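Putative metal binding protein (Coccidioides immitis, PDB 3CVG) probably binds a small ligand or metal ion in the manner of periplasmic binding proteins, and is seen here with a bound calcium ion. Local coordinates at residues A135-N140 / S177-Q182; V145-R150 / I158-L163; H181-I184 / Q189-T192; G214-M219 / K272-Q277. All blocks are in the same frame, centred on the assembly; numbering follows the deposited sequence.

Contact 1 of 4, residues A135-N140 / S177-Q182; sequences AAEAGN and STWYHQ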
loop_
_atom_site.group_PDB
_atom_site.type_symbol
_atom_site.label_atom_id
_atom_site.label_comp_id
_atom_site.label_asym_id
_atom_site.label_seq_id
_atom_site.Cartn_x
_atom_site.Cartn_y
_atom_site.Cartn_z
ATOM N N ALA A 135 -1.411 -16.681 22.011
ATOM C CA ALA A 135 -2.422 -17.688 21.693
ATOM C C ALA A 135 -1.872 -18.677 20.668
ATOM O O ALA A 135 -2.195 -19.859 20.699
ATOM C CB ALA A 135 -3.684 -17.023 21.151
ATOM N N ALA A 136 -1.050 -18.191 19.747
ATOM C CA ALA A 136 -0.480 -19.074 18.741
ATOM C C ALA A 136 0.524 -19.991 19.435
ATOM O O ALA A 136 0.592 -21.184 19.152
ATOM C CB ALA A 136 0.200 -18.260 17.642
ATOM N N GLU A 137 1.300 -19.426 20.351
ATOM C CA GLU A 137 2.274 -20.212 21.089
ATOM C C GLU A 137 1.587 -21.282 21.936
ATOM O O GLU A 137 2.111 -22.377 22.087
ATOM C CB GLU A 137 3.129 -19.292 21.958
ATOM C CG GLU A 137 4.165 -18.538 21.151
ATOM C CD GLU A 137 5.206 -19.472 20.576
ATOM O OE1 GLU A 137 5.969 -20.048 21.377
ATOM O OE2 GLU A 137 5.257 -19.643 19.340
ATOM N N ALA A 138 0.413 -20.968 22.477
ATOM C CA ALA A 138 -0.341 -21.939 23.280
ATOM C C ALA A 138 -0.820 -23.077 22.374
ATOM O O ALA A 138 -0.956 -24.222 22.811
ATOM C CB ALA A 138 -1.532 -21.263 23.947
ATOM N N GLY A 139 -1.083 -22.740 21.113
ATOM C CA GLY A 139 -1.518 -23.714 20.123
ATOM C C GLY A 139 -2.640 -24.662 20.501
ATOM O O GLY A 139 -2.781 -25.727 19.891
ATOM N N ASN A 140 -3.448 -24.278 21.485
ATOM C CA ASN A 140 -4.556 -25.112 21.946
ATOM C C ASN A 140 -5.898 -24.411 21.772
ATOM O O ASN A 140 -6.704 -24.348 22.703
ATOM C CB ASN A 140 -4.353 -25.449 23.419
ATOM C CG ASN A 140 -4.251 -24.209 24.278
ATOM O OD1 ASN A 140 -3.876 -23.141 23.790
ATOM N ND2 ASN A 140 -4.575 -24.338 25.558
ATOM N N SER A 177 8.724 -19.818 14.090
ATOM C CA SER A 177 7.348 -19.924 14.557
ATOM C C SER A 177 6.517 -20.524 13.425
ATOM O O SER A 177 6.199 -19.846 12.434
ATOM C CB SER A 177 6.821 -18.536 14.944
ATOM O OG SER A 177 7.639 -17.938 15.938
ATOM N N THR A 178 6.151 -21.794 13.583
ATOM C CA THR A 178 5.409 -22.497 12.552
ATOM C C THR A 178 4.036 -21.938 12.232
ATOM O O THR A 178 3.503 -22.219 11.156
ATOM C CB THR A 178 5.295 -24.029 12.867
ATOM O OG1 THR A 178 4.574 -24.232 14.084
ATOM C CG2 THR A 178 6.684 -24.635 13.004
ATOM N N TRP A 179 3.460 -21.167 13.155
ATOM C CA TRP A 179 2.160 -20.532 12.916
ATOM C C TRP A 179 2.309 -19.284 12.010
ATOM O O TRP A 179 1.311 -18.697 11.568
ATOM C CB TRP A 179 1.505 -20.127 14.239
ATOM C CG TRP A 179 2.427 -19.438 15.217
ATOM C CD1 TRP A 179 3.127 -20.024 16.229
ATOM C CD2 TRP A 179 2.717 -18.037 15.288
ATOM N NE1 TRP A 179 3.832 -19.075 16.933
ATOM C CE2 TRP A 179 3.599 -17.846 16.378
ATOM C CE3 TRP A 179 2.321 -16.922 14.539
ATOM C CZ2 TRP A 179 4.089 -16.586 16.737
ATOM C CZ3 TRP A 179 2.809 -15.667 14.892
ATOM C CH2 TRP A 179 3.683 -15.509 15.983
ATOM N N TYR A 180 3.552 -18.875 11.756
ATOM C CA TYR A 180 3.827 -17.727 10.888
ATOM C C TYR A 180 3.836 -18.349 9.498
ATOM O O TYR A 180 4.835 -18.936 9.063
ATOM C CB TYR A 180 5.188 -17.105 11.227
ATOM C CG TYR A 180 5.478 -15.795 10.512
ATOM C CD1 TYR A 180 4.780 -14.622 10.832
ATOM C CD2 TYR A 180 6.469 -15.722 9.535
ATOM C CE1 TYR A 180 5.073 -13.407 10.190
ATOM C CE2 TYR A 180 6.763 -14.520 8.890
ATOM C CZ TYR A 180 6.067 -13.366 9.221
ATOM O OH TYR A 180 6.372 -12.175 8.580
ATOM N N HIS A 181 2.699 -18.219 8.824
ATOM C CA HIS A 181 2.457 -18.811 7.518
ATOM C C HIS A 181 2.853 -17.987 6.302
ATOM O O HIS A 181 2.272 -16.931 6.025
ATOM C CB HIS A 181 0.969 -19.179 7.424
ATOM C CG HIS A 181 0.575 -19.812 6.123
ATOM N ND1 HIS A 181 -0.718 -19.772 5.643
ATOM C CD2 HIS A 181 1.297 -20.490 5.205
ATOM C CE1 HIS A 181 -0.769 -20.395 4.476
ATOM N NE2 HIS A 181 0.440 -20.840 4.188
ATOM N N GLN A 182 3.838 -18.503 5.575
ATOM C CA GLN A 182 4.345 -17.872 4.371
ATOM C C GLN A 182 3.529 -18.316 3.170
ATOM O O GLN A 182 3.586 -19.480 2.774
ATOM C CB GLN A 182 5.812 -18.257 4.144
ATOM C CG GLN A 182 6.787 -17.675 5.161
ATOM C CD GLN A 182 8.223 -18.128 4.912
ATOM O OE1 GLN A 182 8.620 -18.403 3.775
ATOM N NE2 GLN A 182 9.011 -18.185 5.972
HETATM O O HOH W 1 7.634 -19.138 18.351
#

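Contact 2 of 4, residues V145-R150 / I158-L163; sequences VRFLSR and IKEAEL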
loop_
_atom_site.group_PDB
_atom_site.type_symbol
_atom_site.label_atom_id
_atom_site.label_comp_id
_atom_site.label_asym_id
_atom_site.label_seq_id
_atom_site.Cartn_x
_atom_site.Cartn_y
_atom_site.Cartn_z
ATOM N N VAL A 145 -4.350 -20.520 16.168
ATOM C CA VAL A 145 -4.067 -19.155 15.740
ATOM C C VAL A 145 -2.873 -19.163 14.787
ATOM O O VAL A 145 -1.777 -19.571 15.166
ATOM C CB VAL A 145 -3.739 -18.258 16.949
ATOM C CG1 VAL A 145 -3.326 -16.867 16.484
ATOM C CG2 VAL A 145 -4.952 -18.176 17.869
ATOM N N ARG A 146 -3.107 -18.750 13.544
ATOM C CA ARG A 146 -2.052 -18.674 12.536
ATOM C C ARG A 146 -2.105 -17.292 11.866
ATOM O O ARG A 146 -3.169 -16.673 11.788
ATOM C CB ARG A 146 -2.215 -19.799 11.500
ATOM C CG ARG A 146 -1.959 -21.209 12.081
ATOM C CD ARG A 146 -2.316 -22.306 11.091
ATOM N NE ARG A 146 -1.560 -22.200 9.842
ATOM C CZ ARG A 146 -0.277 -22.525 9.713
ATOM N NH1 ARG A 146 0.406 -22.980 10.759
ATOM N NH2 ARG A 146 0.317 -22.411 8.536
ATOM N N PHE A 147 -0.952 -16.803 11.413
ATOM C CA PHE A 147 -0.863 -15.494 10.766
ATOM C C PHE A 147 -0.249 -15.647 9.378
ATOM O O PHE A 147 0.852 -16.192 9.252
ATOM C CB PHE A 147 0.018 -14.554 11.595
ATOM C CG PHE A 147 0.141 -13.184 11.011
ATOM C CD1 PHE A 147 -0.793 -12.201 11.314
ATOM C CD2 PHE A 147 1.162 -12.887 10.114
ATOM C CE1 PHE A 147 -0.711 -10.943 10.735
ATOM C CE2 PHE A 147 1.246 -11.623 9.530
ATOM C CZ PHE A 147 0.305 -10.658 9.848
ATOM N N LEU A 148 -0.945 -15.150 8.354
ATOM C CA LEU A 148 -0.459 -15.252 6.975
ATOM C C LEU A 148 0.384 -14.060 6.529
ATOM O O LEU A 148 -0.067 -12.908 6.538
ATOM C CB LEU A 148 -1.631 -15.441 5.994
ATOM C CG LEU A 148 -1.304 -15.870 4.549
ATOM C CD1 LEU A 148 -2.497 -16.610 3.970
ATOM C CD2 LEU A 148 -0.939 -14.669 3.654
ATOM N N SER A 149 1.614 -14.352 6.133
ATOM C CA SER A 149 2.542 -13.336 5.657
ATOM C C SER A 149 2.850 -13.565 4.179
ATOM O O SER A 149 3.152 -14.687 3.761
ATOM C CB SER A 149 3.840 -13.378 6.476
ATOM O OG SER A 149 4.882 -12.642 5.849
ATOM N N ARG A 150 2.763 -12.506 3.384
ATOM C CA ARG A 150 3.079 -12.615 1.965
ATOM C C ARG A 150 4.587 -12.833 1.766
ATOM O O ARG A 150 5.018 -13.266 0.693
ATOM C CB ARG A 150 2.576 -11.383 1.217
ATOM C CG ARG A 150 1.058 -11.425 1.000
ATOM C CD ARG A 150 0.523 -10.112 0.456
ATOM N NE ARG A 150 1.241 -9.696 -0.742
ATOM C CZ ARG A 150 1.362 -8.433 -1.131
ATOM N NH1 ARG A 150 0.807 -7.462 -0.417
ATOM N NH2 ARG A 150 2.056 -8.139 -2.224
ATOM N N ILE A 158 6.387 -5.547 4.867
ATOM C CA ILE A 158 7.135 -4.627 5.721
ATOM C C ILE A 158 6.283 -4.283 6.954
ATOM O O ILE A 158 6.751 -4.335 8.091
ATOM C CB ILE A 158 7.480 -3.318 4.940
ATOM C CG1 ILE A 158 8.593 -3.593 3.925
ATOM C CG2 ILE A 158 7.885 -2.196 5.916
ATOM C CD1 ILE A 158 8.706 -2.514 2.832
ATOM N N LYS A 159 5.011 -3.974 6.709
ATOM C CA LYS A 159 4.088 -3.583 7.766
ATOM C C LYS A 159 3.915 -4.639 8.863
ATOM O O LYS A 159 4.081 -4.338 10.051
ATOM C CB LYS A 159 2.725 -3.272 7.170
ATOM C CG LYS A 159 1.637 -3.099 8.203
ATOM C CD LYS A 159 1.456 -1.659 8.628
ATOM C CE LYS A 159 2.680 -1.061 9.259
ATOM N NZ LYS A 159 2.974 0.269 8.624
ATOM N N GLU A 160 3.550 -5.862 8.498
ATOM C CA GLU A 160 3.392 -6.855 9.538
ATOM C C GLU A 160 4.706 -7.211 10.204
ATOM O O GLU A 160 4.733 -7.538 11.387
ATOM C CB GLU A 160 2.686 -8.101 8.972
ATOM C CG GLU A 160 3.191 -8.622 7.620
ATOM C CD GLU A 160 4.154 -9.796 7.739
ATOM O OE1 GLU A 160 4.499 -10.163 8.882
ATOM O OE2 GLU A 160 4.567 -10.338 6.689
ATOM N N ALA A 161 5.791 -7.170 9.428
ATOM C CA ALA A 161 7.116 -7.510 9.971
ATOM C C ALA A 161 7.368 -6.454 11.047
ATOM O O ALA A 161 7.755 -6.777 12.183
ATOM C CB ALA A 161 8.275 -7.470 8.848
ATOM N N GLU A 162 7.099 -5.200 10.691
ATOM C CA GLU A 162 7.258 -4.078 11.594
ATOM C C GLU A 162 6.416 -4.281 12.864
ATOM O O GLU A 162 6.897 -4.026 13.968
ATOM C CB GLU A 162 6.772 -2.843 10.869
ATOM C CG GLU A 162 7.475 -1.567 11.217
ATOM C CD GLU A 162 7.198 -0.499 10.169
ATOM O OE1 GLU A 162 6.050 -0.005 10.100
ATOM O OE2 GLU A 162 8.118 -0.186 9.383
ATOM N N LEU A 163 5.156 -4.699 12.704
ATOM C CA LEU A 163 4.261 -4.892 13.849
ATOM C C LEU A 163 4.776 -5.985 14.791
ATOM O O LEU A 163 4.765 -5.817 16.007
ATOM C CB LEU A 163 2.841 -5.205 13.346
ATOM C CG LEU A 163 2.178 -4.010 12.656
ATOM C CD1 LEU A 163 0.881 -4.436 12.004
ATOM C CD2 LEU A 163 1.938 -2.924 13.688
HETATM O O HOH W 2 2.598 -9.994 4.676
#

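Contact 3 of 4, residues H181-I184 / Q189-T192; sequences HQYI and QALT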
loop_
_atom_site.group_PDB
_atom_site.type_symbol
_atom_site.label_atom_id
_atom_site.label_comp_id
_atom_site.label_asym_id
_atom_site.label_seq_id
_atom_site.Cartn_x
_atom_site.Cartn_y
_atom_site.Cartn_z
ATOM N N HIS A 181 2.699 -18.219 8.824
ATOM C CA HIS A 181 2.457 -18.811 7.518
ATOM C C HIS A 181 2.853 -17.987 6.302
ATOM O O HIS A 181 2.272 -16.931 6.025
ATOM C CB HIS A 181 0.969 -19.179 7.424
ATOM C CG HIS A 181 0.575 -19.812 6.123
ATOM N ND1 HIS A 181 -0.718 -19.772 5.643
ATOM C CD2 HIS A 181 1.297 -20.490 5.205
ATOM C CE1 HIS A 181 -0.769 -20.395 4.476
ATOM N NE2 HIS A 181 0.440 -20.840 4.188
ATOM N N GLN A 182 3.838 -18.503 5.575
ATOM C CA GLN A 182 4.345 -17.872 4.371
ATOM C C GLN A 182 3.529 -18.316 3.170
ATOM O O GLN A 182 3.586 -19.480 2.774
ATOM C CB GLN A 182 5.812 -18.257 4.144
ATOM C CG GLN A 182 6.787 -17.675 5.161
ATOM C CD GLN A 182 8.223 -18.128 4.912
ATOM O OE1 GLN A 182 8.620 -18.403 3.775
ATOM N NE2 GLN A 182 9.011 -18.185 5.972
ATOM N N TYR A 183 2.772 -17.393 2.593
ATOM C CA TYR A 183 1.969 -17.691 1.407
ATOM C C TYR A 183 2.358 -16.567 0.444
ATOM O O TYR A 183 1.783 -15.474 0.473
ATOM C CB TYR A 183 0.484 -17.628 1.752
ATOM C CG TYR A 183 -0.421 -18.068 0.624
ATOM C CD1 TYR A 183 -0.550 -19.422 0.283
ATOM C CD2 TYR A 183 -1.133 -17.131 -0.124
ATOM C CE1 TYR A 183 -1.375 -19.825 -0.785
ATOM C CE2 TYR A 183 -1.955 -17.524 -1.188
ATOM C CZ TYR A 183 -2.070 -18.866 -1.511
ATOM O OH TYR A 183 -2.885 -19.245 -2.559
ATOM N N ILE A 184 3.348 -16.851 -0.394
ATOM C CA ILE A 184 3.911 -15.866 -1.304
ATOM C C ILE A 184 3.155 -15.657 -2.600
ATOM O O ILE A 184 3.408 -16.332 -3.601
ATOM C CB ILE A 184 5.382 -16.233 -1.596
ATOM C CG1 ILE A 184 6.075 -16.599 -0.273
ATOM C CG2 ILE A 184 6.092 -15.062 -2.265
ATOM C CD1 ILE A 184 7.439 -17.262 -0.424
ATOM N N GLN A 189 -4.992 -13.002 -3.817
ATOM C CA GLN A 189 -4.800 -14.421 -3.517
ATOM C C GLN A 189 -4.465 -14.617 -2.037
ATOM O O GLN A 189 -5.023 -15.497 -1.380
ATOM C CB GLN A 189 -3.684 -14.997 -4.387
ATOM C CG GLN A 189 -4.087 -15.189 -5.837
ATOM C CD GLN A 189 -2.899 -15.240 -6.778
ATOM O OE1 GLN A 189 -1.846 -15.798 -6.448
ATOM N NE2 GLN A 189 -3.065 -14.664 -7.971
ATOM N N ALA A 190 -3.560 -13.798 -1.509
ATOM C CA ALA A 190 -3.172 -13.911 -0.099
ATOM C C ALA A 190 -4.340 -13.707 0.873
ATOM O O ALA A 190 -4.461 -14.431 1.868
ATOM C CB ALA A 190 -2.036 -12.916 0.219
ATOM N N LEU A 191 -5.182 -12.705 0.612
ATOM C CA LEU A 191 -6.328 -12.459 1.482
ATOM C C LEU A 191 -7.320 -13.621 1.357
ATOM O O LEU A 191 -7.864 -14.091 2.353
ATOM C CB LEU A 191 -7.024 -11.128 1.123
ATOM C CG LEU A 191 -8.297 -10.773 1.906
ATOM C CD1 LEU A 191 -8.055 -10.898 3.412
ATOM C CD2 LEU A 191 -8.740 -9.348 1.552
ATOM N N THR A 192 -7.540 -14.081 0.129
ATOM C CA THR A 192 -8.448 -15.193 -0.120
ATOM C C THR A 192 -7.974 -16.429 0.653
ATOM O O THR A 192 -8.772 -17.142 1.273
ATOM C CB THR A 192 -8.511 -15.526 -1.628
ATOM O OG1 THR A 192 -9.045 -14.402 -2.342
ATOM C CG2 THR A 192 -9.395 -16.745 -1.872
HETATM O O HOH W 3 -2.474 -18.238 -5.764
HETATM O O HOH W 4 -5.385 -18.007 -3.040
#

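Contact 4 of 4, residues G214-M219 / K272-Q277; sequences GLRDQM and KKDGQQ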
loop_
_atom_site.group_PDB
_atom_site.type_symbol
_atom_site.label_atom_id
_atom_site.label_comp_id
_atom_site.label_asym_id
_atom_site.label_seq_id
_atom_site.Cartn_x
_atom_site.Cartn_y
_atom_site.Cartn_z
ATOM N N GLY A 214 -19.189 -12.734 -0.560
ATOM C CA GLY A 214 -19.343 -13.951 0.215
ATOM C C GLY A 214 -18.168 -14.230 1.138
ATOM O O GLY A 214 -18.365 -14.626 2.286
ATOM N N LEU A 215 -16.947 -14.026 0.648
ATOM C CA LEU A 215 -15.761 -14.265 1.464
ATOM C C LEU A 215 -15.651 -13.283 2.623
ATOM O O LEU A 215 -15.177 -13.641 3.699
ATOM C CB LEU A 215 -14.484 -14.191 0.619
ATOM C CG LEU A 215 -14.109 -15.429 -0.200
ATOM C CD1 LEU A 215 -12.717 -15.252 -0.790
ATOM C CD2 LEU A 215 -14.142 -16.663 0.702
ATOM N N ARG A 216 -16.089 -12.047 2.402
ATOM C CA ARG A 216 -16.014 -11.031 3.443
ATOM C C ARG A 216 -16.860 -11.427 4.645
ATOM O O ARG A 216 -16.637 -10.950 5.754
ATOM C CB ARG A 216 -16.467 -9.670 2.903
ATOM C CG ARG A 216 -15.650 -9.186 1.721
ATOM C CD ARG A 216 -16.185 -7.858 1.191
ATOM N NE ARG A 216 -15.903 -7.708 -0.232
ATOM C CZ ARG A 216 -16.165 -6.610 -0.934
ATOM N NH1 ARG A 216 -16.718 -5.559 -0.339
ATOM N NH2 ARG A 216 -15.875 -6.564 -2.225
ATOM N N ASP A 217 -17.831 -12.306 4.425
ATOM C CA ASP A 217 -18.682 -12.774 5.510
ATOM C C ASP A 217 -18.003 -13.900 6.286
ATOM O O ASP A 217 -18.444 -14.275 7.369
ATOM C CB ASP A 217 -20.021 -13.263 4.959
ATOM C CG ASP A 217 -20.974 -12.130 4.666
ATOM O OD1 ASP A 217 -21.356 -11.416 5.617
ATOM O OD2 ASP A 217 -21.343 -11.950 3.487
ATOM N N GLN A 218 -16.925 -14.433 5.723
ATOM C CA GLN A 218 -16.174 -15.514 6.353
ATOM C C GLN A 218 -14.957 -14.952 7.094
ATOM O O GLN A 218 -14.049 -15.689 7.493
ATOM C CB GLN A 218 -15.744 -16.523 5.282
ATOM C CG GLN A 218 -16.925 -17.281 4.666
ATOM C CD GLN A 218 -16.550 -18.054 3.418
ATOM O OE1 GLN A 218 -15.544 -18.765 3.392
ATOM N NE2 GLN A 218 -17.366 -17.931 2.376
HETATM N N MSE A 219 -14.952 -13.637 7.279
HETATM C CA MSE A 219 -13.865 -12.964 7.977
HETATM C C MSE A 219 -14.385 -11.764 8.761
HETATM O O MSE A 219 -15.502 -11.292 8.531
HETATM C CB MSE A 219 -12.780 -12.505 6.988
HETATM C CG MSE A 219 -13.301 -11.706 5.794
HETATM SE SE MSE A 219 -12.065 -10.288 5.253
HETATM C CE MSE A 219 -12.557 -9.012 6.604
ATOM N N LYS A 272 -13.350 5.288 -6.977
ATOM C CA LYS A 272 -14.042 4.260 -6.220
ATOM C C LYS A 272 -13.815 2.819 -6.642
ATOM O O LYS A 272 -13.364 2.537 -7.750
ATOM C CB LYS A 272 -15.540 4.532 -6.256
ATOM C CG LYS A 272 -15.965 5.817 -5.582
ATOM C CD LYS A 272 -17.472 5.849 -5.462
ATOM C CE LYS A 272 -17.930 6.791 -4.370
ATOM N NZ LYS A 272 -19.382 6.610 -4.084
ATOM N N LYS A 273 -14.139 1.913 -5.724
ATOM C CA LYS A 273 -14.048 0.479 -5.961
ATOM C C LYS A 273 -15.130 -0.175 -5.113
ATOM O O LYS A 273 -15.204 0.035 -3.900
ATOM C CB LYS A 273 -12.670 -0.073 -5.592
ATOM C CG LYS A 273 -12.000 -0.764 -6.767
ATOM C CD LYS A 273 -10.698 -1.439 -6.378
ATOM C CE LYS A 273 -9.776 -1.573 -7.583
ATOM N NZ LYS A 273 -10.419 -2.272 -8.736
ATOM N N ASP A 274 -15.972 -0.963 -5.770
ATOM C CA ASP A 274 -17.089 -1.624 -5.114
ATOM C C ASP A 274 -17.968 -0.569 -4.456
ATOM O O ASP A 274 -18.516 -0.782 -3.375
ATOM C CB ASP A 274 -16.619 -2.624 -4.055
ATOM C CG ASP A 274 -17.691 -3.644 -3.727
ATOM O OD1 ASP A 274 -17.651 -4.261 -2.641
ATOM O OD2 ASP A 274 -18.580 -3.833 -4.581
ATOM N N GLY A 275 -18.082 0.581 -5.113
ATOM C CA GLY A 275 -18.905 1.662 -4.597
ATOM C C GLY A 275 -18.376 2.397 -3.376
ATOM O O GLY A 275 -19.131 3.096 -2.701
ATOM N N GLN A 276 -17.086 2.254 -3.086
ATOM C CA GLN A 276 -16.492 2.925 -1.929
ATOM C C GLN A 276 -15.290 3.755 -2.351
ATOM O O GLN A 276 -14.561 3.374 -3.269
ATOM C CB GLN A 276 -16.010 1.900 -0.891
ATOM C CG GLN A 276 -17.082 1.022 -0.273
ATOM C CD GLN A 276 -18.084 1.806 0.537
ATOM O OE1 GLN A 276 -17.718 2.695 1.309
ATOM N NE2 GLN A 276 -19.357 1.472 0.381
ATOM N N GLN A 277 -15.076 4.885 -1.682
ATOM C CA GLN A 277 -13.910 5.704 -1.992
ATOM C C GLN A 277 -12.743 4.832 -1.556
ATOM O O GLN A 277 -12.672 4.427 -0.396
ATOM C CB GLN A 277 -13.903 7.004 -1.184
ATOM C CG GLN A 277 -12.641 7.838 -1.413
ATOM C CD GLN A 277 -12.641 9.141 -0.630
ATOM O OE1 GLN A 277 -12.689 9.142 0.597
ATOM N NE2 GLN A 277 -12.585 10.258 -1.341
#

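Contact 1 of 4, residues A135-N140 / S177-Q182
Ala136, in the last turn of helix 125-138, lays its methyl group on the indole of Trp179, which stands just ahead of strand 180-182. This is a CH-pi contact: Ala136 CB lies 3.4 Å from the centroid of the five-membered ring of Trp179 and only 9° off the ring normal. Ser177 CB lies over the opposite face, toward its rim, so the indole is flanked by the helix and its own turn, a type I beta turn from Ser177 to Tyr180.

One residue on, Glu137, still helical, stands beside the ring. Its chain folds back at CB-CG (chi2 -67°), which carries the carboxylate to the indole edge. There Trp179 NE1 donates to Glu137 OE2 at 2.9 Å, nearly straight at 171°, in the ring plane and on the anti lone pair of the oxygen. A water also donates to Glu137 OE2 and lies 2.7 Å from Ser177 OG. Gly139 then ends the helix with positive phi.

Within the PBP-superfamily domain, the contact joins the end of helix 125-138 to the turn entering strand 180-182. Carbon atoms pack both ring faces, while the in-plane bond favours one ring rotation and leaves the buried tryptophan without an unanswered N-H.

Contact 2 of 4, residues V145-R150 / I158-L163
Ser149 and Glu160 form the polar centre of this contact, where strand 147-149 faces helix 155-166. Ser149 OG donates to Glu160 OE2 over a modelled 2.5 Å, so short that the exact length is doubtful. Beside this bond the contact turns apolar, because Phe147, two residues back on the same side of the strand, brings the far end of its ring against the aliphatic part of the glutamate, with Phe147 CZ 3.6 Å from Glu160 CB. Ring and carboxylate planes stand 52° apart.

Glu160 reaches the strand through a bent chain. Its CG sits between the backbone N and the carbonyl carbon (chi1 45°), and a further bend at chi2 carries the carboxylate toward Ser149. A water extends the grip: it donates to Glu160 OE2 at 2.8 Å and accepts from Arg150 N, so that one carboxylate oxygen serves both the serine hydroxyl and, indirectly, the backbone where the strand ends.

In the next shell, Tyr180 OH is hydrogen-bonded to both Glu160 OE1 and Ser149 OG, so neither carboxylate oxygen is left without a partner in this buried setting. Trp164 meets the Phe147 ring edge-to-face, and Ile202 of strand 200-204 packs on Phe147 and Glu160. Arg150 is salt-bridged to Asp152, and its side chain lies about 3 Å from the calcium ion at the nearest atom.

Strand 147-149, helix 155-166 and the parallel strand 180-182 make a beta-alpha-beta unit, the kind of building block from which the lobes of periplasmic binding proteins are made, and this contact fastens its helix to its first strand.

Contact 3 of 4, residues H181-I184 / Q189-T192
Tyr183 meets helix 187-196 with the CD2-CE2 side of its ring, just beyond the end of strand 180-182. The closer-packed part lies along the backbone of Gln189 and Ala190. Ring atom Tyr183 CD2 comes 3.8 Å from Ala190 CA, which sits at the ring edge and near its plane, while the methyl of Ala190 stands farther away, its CB 4.3 Å from the same CD2. Next along the ring, Tyr183 CE2 lies 3.7 Å from the carbonyl oxygen Gln189 O. It is therefore helix backbone, more than side chain, that the tyrosine touches. With CG anti to the backbone N (chi1 -174°), the ring extends from the strand end across to the helix. Leu148 of the neighbouring strand 147-149 touches both Tyr183 and Ala190 and backs this inner part.

Toward the phenol oxygen direct packing gives way to water. One water lies 2.8 Å from Tyr183 OH and donates to Gln189 O, bridging the hydroxyl to the helix backbone. A second donates to Gln189 OE1 at 2.6 Å and has a long, weak link to the hydroxyl. The glutamine side chain itself keeps its distance from the ring, Gln189 CB being 4.4 Å from Tyr183 CE2, and no direct hydrogen bond joins the two segments.

A short connection thus turns strand 180-182 into helix 187-196, which leads on to strand 200-204; such alternation of strand and helix is characteristic of the alpha/beta lobes of the periplasmic binding protein fold.

Contact 4 of 4, residues G214-M219 / K272-Q277
The two backbones stay well apart, with the nearest CA atoms, those of Arg216 and Asp274, 12.8 Å from each other, so the gap between the end of the weakly bonded helix 213-216 and a type I' turn from Lys273 to Gln276 is closed mainly by the extended Arg216 side chain. Straight from CG to NE, it approaches Asp274 from the opposite direction, end-on, with OD1 somewhat tilted from the guanidinium plane. Both terminal nitrogens grip the same oxygen: Arg216 NH1 is 2.8 Å and Arg216 NH2 2.9 Å from Asp274 OD1. Sharing one acceptor leaves both bonds well away from straight.

The turn belongs to a beta hairpin in which strands 272-273 and 276-281 run antiparallel; Lys273 and Gln276 pair through two backbone hydrogen bonds. Asp274 and Gly275 occupy its corners, both with positive phi, and Asp274 CG lies anti to the backbone N (chi1 -160°), placing the carboxylate toward the helix.

The flat groups are almost perpendicular, their planes 81° apart. NH1 approaches OD1 nearly in line with the C-O bond, whereas NH2 comes from above the carboxylate plane. Arg213 takes the other oxygen, Asp274 OD2, in a second salt bridge, so one carboxylate serves two neighbouring arginines and would be expected to offset their close positive charges. Tyr208 makes a cation-pi contact with the Arg216 guanidinium, and Arg216 NH2 has a further hydrogen bond to Ile211 O.

Contacts 1, 2 and 3 cluster on one side of the chain's centre, their centres 10 to 16 Å apart, and each uses one of two parallel neighbours: strand 180-182 in contacts 1 and 3, strand 147-149 in contact 2. Backbone bonds such as His181 O to Ser149 N, 2.7 Å, join contact 2 to the other two. Along the chain, contact 2 falls between the two segments of contact 1, contact 3 starts on the strand where contact 1 ends, and contact 4 comes last. Its centre lies 18 to 28 Å from the others, touching contact 3 through Thr192 and Leu215. Contacts 1 to 3 probably illustrate how a binding-protein lobe ties strands to flanking helices; contact 4 ties helix 213-216 to a late hairpin by charge.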